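Local coordinates for protein putative tryptophan halogenase (PDB 6Y1W) that is a flavin-dependent halogenase, probably using FAD in a monooxygenase-type reaction to halogenate an organic substrate, at residues A[122-127]-A[134-139]. Residues are numbered along the deposited sequence; the frame is centred on the assembly and turned at random.
Sequences HFWLKA and RDFGDY
An aromatic cluster of Trp124, Phe136 and Tyr139 ties helix 120-129 to the loop that follows it, with the indole of Trp124 at its centre. CG of Trp124 lies anti to the backbone N (chi1 -176°), which carries the ring system off the helix to the loop. There NE1 donates to the backbone O of Arg134 at 2.9 Å; the carbonyl oxygen sits close to the indole plane and the C=O...N angle is 164°; the bond satisfies the indole N-H and helps to set the turn of the ring. Phe136 presents an edge to one face of the indole: the planes of its ring and the five-membered ring make 75°, and CD1 of Phe136 is 3.7 Å from CG of Trp124, an edge-to-face (T-shaped) pair. Tyr139 meets the pyrrole rim, its CE2 3.7 Å from CD1 of Trp124, with the two rings inclined obliquely.

The loop side is braced by bonds of its own. Backbone N of Arg134 donates to OH of Tyr139 at 3.0 Å, so the residue whose carbonyl receives the indole is also held by the cluster's tyrosine. OD2 of Asp135 accepts from N of Gly137 at 2.9 Å, an Asx turn at the start of the 3-10 segment 136-138. Arg134 grips OD2 of Asp138 side-on through NE and NH2, the NE bond being 2.8 Å, with OD2 in the guanidinium plane; this pair is a salt bridge.

Trp124 also stacks on His128, one helical turn on. Phe136 reaches Ile446, Gln447 and Leu450 of helix 442-451, whereas Tyr139, with Ala127 from the helix, touches Leu475 of helix 468-486; the helix and its loop thus pack against two later helices.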
loop_
_atom_site.group_PDB
_atom_site.type_symbol
_atom_site.label_atom_id
_atom_site.label_comp_id
_atom_site.label_asym_id
_atom_site.label_seq_id
_atom_site.Cartn_x
_atom_site.Cartn_y
_atom_site.Cartn_z
ATOM N N HIS A 122 -15.209 -8.060 13.381
ATOM C CA HIS A 122 -16.324 -7.321 13.986
ATOM C C HIS A 122 -17.553 -8.196 14.114
ATOM O O HIS A 122 -18.226 -8.163 15.153
ATOM C CB HIS A 122 -16.616 -6.054 13.177
ATOM C CG HIS A 122 -15.478 -5.093 13.223
ATOM N ND1 HIS A 122 -15.219 -4.330 14.341
ATOM C CD2 HIS A 122 -14.463 -4.859 12.356
ATOM C CE1 HIS A 122 -14.119 -3.629 14.144
ATOM N NE2 HIS A 122 -13.639 -3.933 12.946
ATOM N N PHE A 123 -17.826 -9.030 13.104
ATOM C CA PHE A 123 -18.922 -9.992 13.208
ATOM C C PHE A 123 -18.603 -11.047 14.248
ATOM O O PHE A 123 -19.479 -11.437 15.032
ATOM C CB PHE A 123 -19.198 -10.614 11.841
ATOM C CG PHE A 123 -19.563 -9.580 10.823
ATOM C CD1 PHE A 123 -20.865 -9.119 10.725
ATOM C CD2 PHE A 123 -18.575 -8.988 10.038
ATOM C CE1 PHE A 123 -21.204 -8.112 9.831
ATOM C CE2 PHE A 123 -18.894 -7.991 9.135
ATOM C CZ PHE A 123 -20.203 -7.540 9.025
ATOM N N TRP A 124 -17.345 -11.489 14.306
ATOM C CA TRP A 124 -16.987 -12.480 15.322
ATOM C C TRP A 124 -17.138 -11.912 16.731
ATOM O O TRP A 124 -17.641 -12.603 17.624
ATOM C CB TRP A 124 -15.569 -12.991 15.085
ATOM C CG TRP A 124 -15.193 -14.067 16.037
ATOM C CD1 TRP A 124 -15.389 -15.412 15.863
ATOM C CD2 TRP A 124 -14.558 -13.919 17.313
ATOM N NE1 TRP A 124 -14.911 -16.105 16.955
ATOM C CE2 TRP A 124 -14.422 -15.215 17.869
ATOM C CE3 TRP A 124 -14.117 -12.825 18.057
ATOM C CZ2 TRP A 124 -13.833 -15.445 19.120
ATOM C CZ3 TRP A 124 -13.546 -13.055 19.295
ATOM C CH2 TRP A 124 -13.418 -14.352 19.822
ATOM N N LEU A 125 -16.719 -10.649 16.943
ATOM C CA LEU A 125 -16.829 -10.009 18.255
ATOM C C LEU A 125 -18.291 -9.886 18.696
ATOM O O LEU A 125 -18.624 -10.149 19.861
ATOM C CB LEU A 125 -16.161 -8.629 18.211
ATOM C CG LEU A 125 -14.618 -8.678 18.244
ATOM C CD1 LEU A 125 -13.978 -7.366 17.743
ATOM C CD2 LEU A 125 -14.073 -9.107 19.625
ATOM N N LYS A 126 -19.170 -9.476 17.781
ATOM C CA LYS A 126 -20.592 -9.427 18.101
ATOM C C LYS A 126 -21.076 -10.819 18.449
ATOM O O LYS A 126 -21.797 -11.017 19.439
ATOM C CB LYS A 126 -21.369 -8.863 16.914
ATOM C CG LYS A 126 -22.877 -9.012 16.985
ATOM C CD LYS A 126 -23.518 -7.926 17.753
ATOM C CE LYS A 126 -25.029 -8.036 17.612
ATOM N NZ LYS A 126 -25.536 -6.966 18.503
ATOM N N ALA A 127 -20.659 -11.812 17.654
ATOM C CA ALA A 127 -21.101 -13.176 17.915
ATOM C C ALA A 127 -20.603 -13.656 19.263
ATOM O O ALA A 127 -21.316 -14.370 19.970
ATOM C CB ALA A 127 -20.635 -14.124 16.806
ATOM N N ARG A 134 -17.579 -19.610 17.967
ATOM C CA ARG A 134 -16.546 -20.581 18.313
ATOM C C ARG A 134 -15.202 -19.873 18.407
ATOM O O ARG A 134 -15.109 -18.668 18.193
ATOM C CB ARG A 134 -16.527 -21.705 17.296
ATOM C CG ARG A 134 -17.900 -22.352 17.230
ATOM C CD ARG A 134 -17.916 -23.478 16.308
ATOM N NE ARG A 134 -16.729 -24.304 16.480
ATOM C CZ ARG A 134 -16.774 -25.610 16.711
ATOM N NH1 ARG A 134 -17.954 -26.224 16.795
ATOM N NH2 ARG A 134 -15.650 -26.295 16.859
ATOM N N ASP A 135 -14.154 -20.603 18.798
ATOM C CA ASP A 135 -12.817 -20.011 18.802
ATOM C C ASP A 135 -12.541 -19.330 17.462
ATOM O O ASP A 135 -12.872 -19.861 16.401
ATOM C CB ASP A 135 -11.749 -21.080 19.057
ATOM C CG ASP A 135 -10.357 -20.473 19.286
ATOM O OD1 ASP A 135 -10.075 -20.068 20.430
ATOM O OD2 ASP A 135 -9.554 -20.376 18.329
ATOM N N PHE A 136 -11.909 -18.150 17.520
ATOM C CA PHE A 136 -11.572 -17.404 16.313
ATOM C C PHE A 136 -10.835 -18.267 15.299
ATOM O O PHE A 136 -11.043 -18.124 14.091
ATOM C CB PHE A 136 -10.702 -16.193 16.688
ATOM C CG PHE A 136 -10.567 -15.165 15.585
ATOM C CD1 PHE A 136 -11.681 -14.515 15.101
ATOM C CD2 PHE A 136 -9.313 -14.822 15.070
ATOM C CE1 PHE A 136 -11.586 -13.554 14.103
ATOM C CE2 PHE A 136 -9.200 -13.867 14.066
ATOM C CZ PHE A 136 -10.331 -13.234 13.571
ATOM N N GLY A 137 -9.973 -19.180 15.774
ATOM C CA GLY A 137 -9.187 -19.994 14.843
ATOM C C GLY A 137 -10.012 -20.959 14.011
ATOM O O GLY A 137 -9.579 -21.355 12.925
ATOM N N ASP A 138 -11.215 -21.333 14.481
ATOM C CA ASP A 138 -12.064 -22.259 13.738
ATOM C C ASP A 138 -12.522 -21.719 12.393
ATOM O O ASP A 138 -13.040 -22.491 11.579
ATOM C CB ASP A 138 -13.335 -22.619 14.536
ATOM C CG ASP A 138 -13.033 -23.551 15.711
ATOM O OD1 ASP A 138 -11.857 -23.901 15.896
ATOM O OD2 ASP A 138 -13.951 -23.912 16.485
ATOM N N TYR A 139 -12.338 -20.433 12.129
ATOM C CA TYR A 139 -12.814 -19.817 10.899
ATOM C C TYR A 139 -11.697 -19.564 9.886
ATOM O O TYR A 139 -11.918 -18.842 8.920
ATOM C CB TYR A 139 -13.570 -18.519 11.245
ATOM C CG TYR A 139 -14.668 -18.802 12.259
ATOM C CD1 TYR A 139 -15.896 -19.338 11.838
ATOM C CD2 TYR A 139 -14.486 -18.529 13.615
ATOM C CE1 TYR A 139 -16.896 -19.624 12.774
ATOM C CE2 TYR A 139 -15.501 -18.823 14.551
ATOM C CZ TYR A 139 -16.697 -19.353 14.102
ATOM O OH TYR A 139 -17.708 -19.675 14.996
#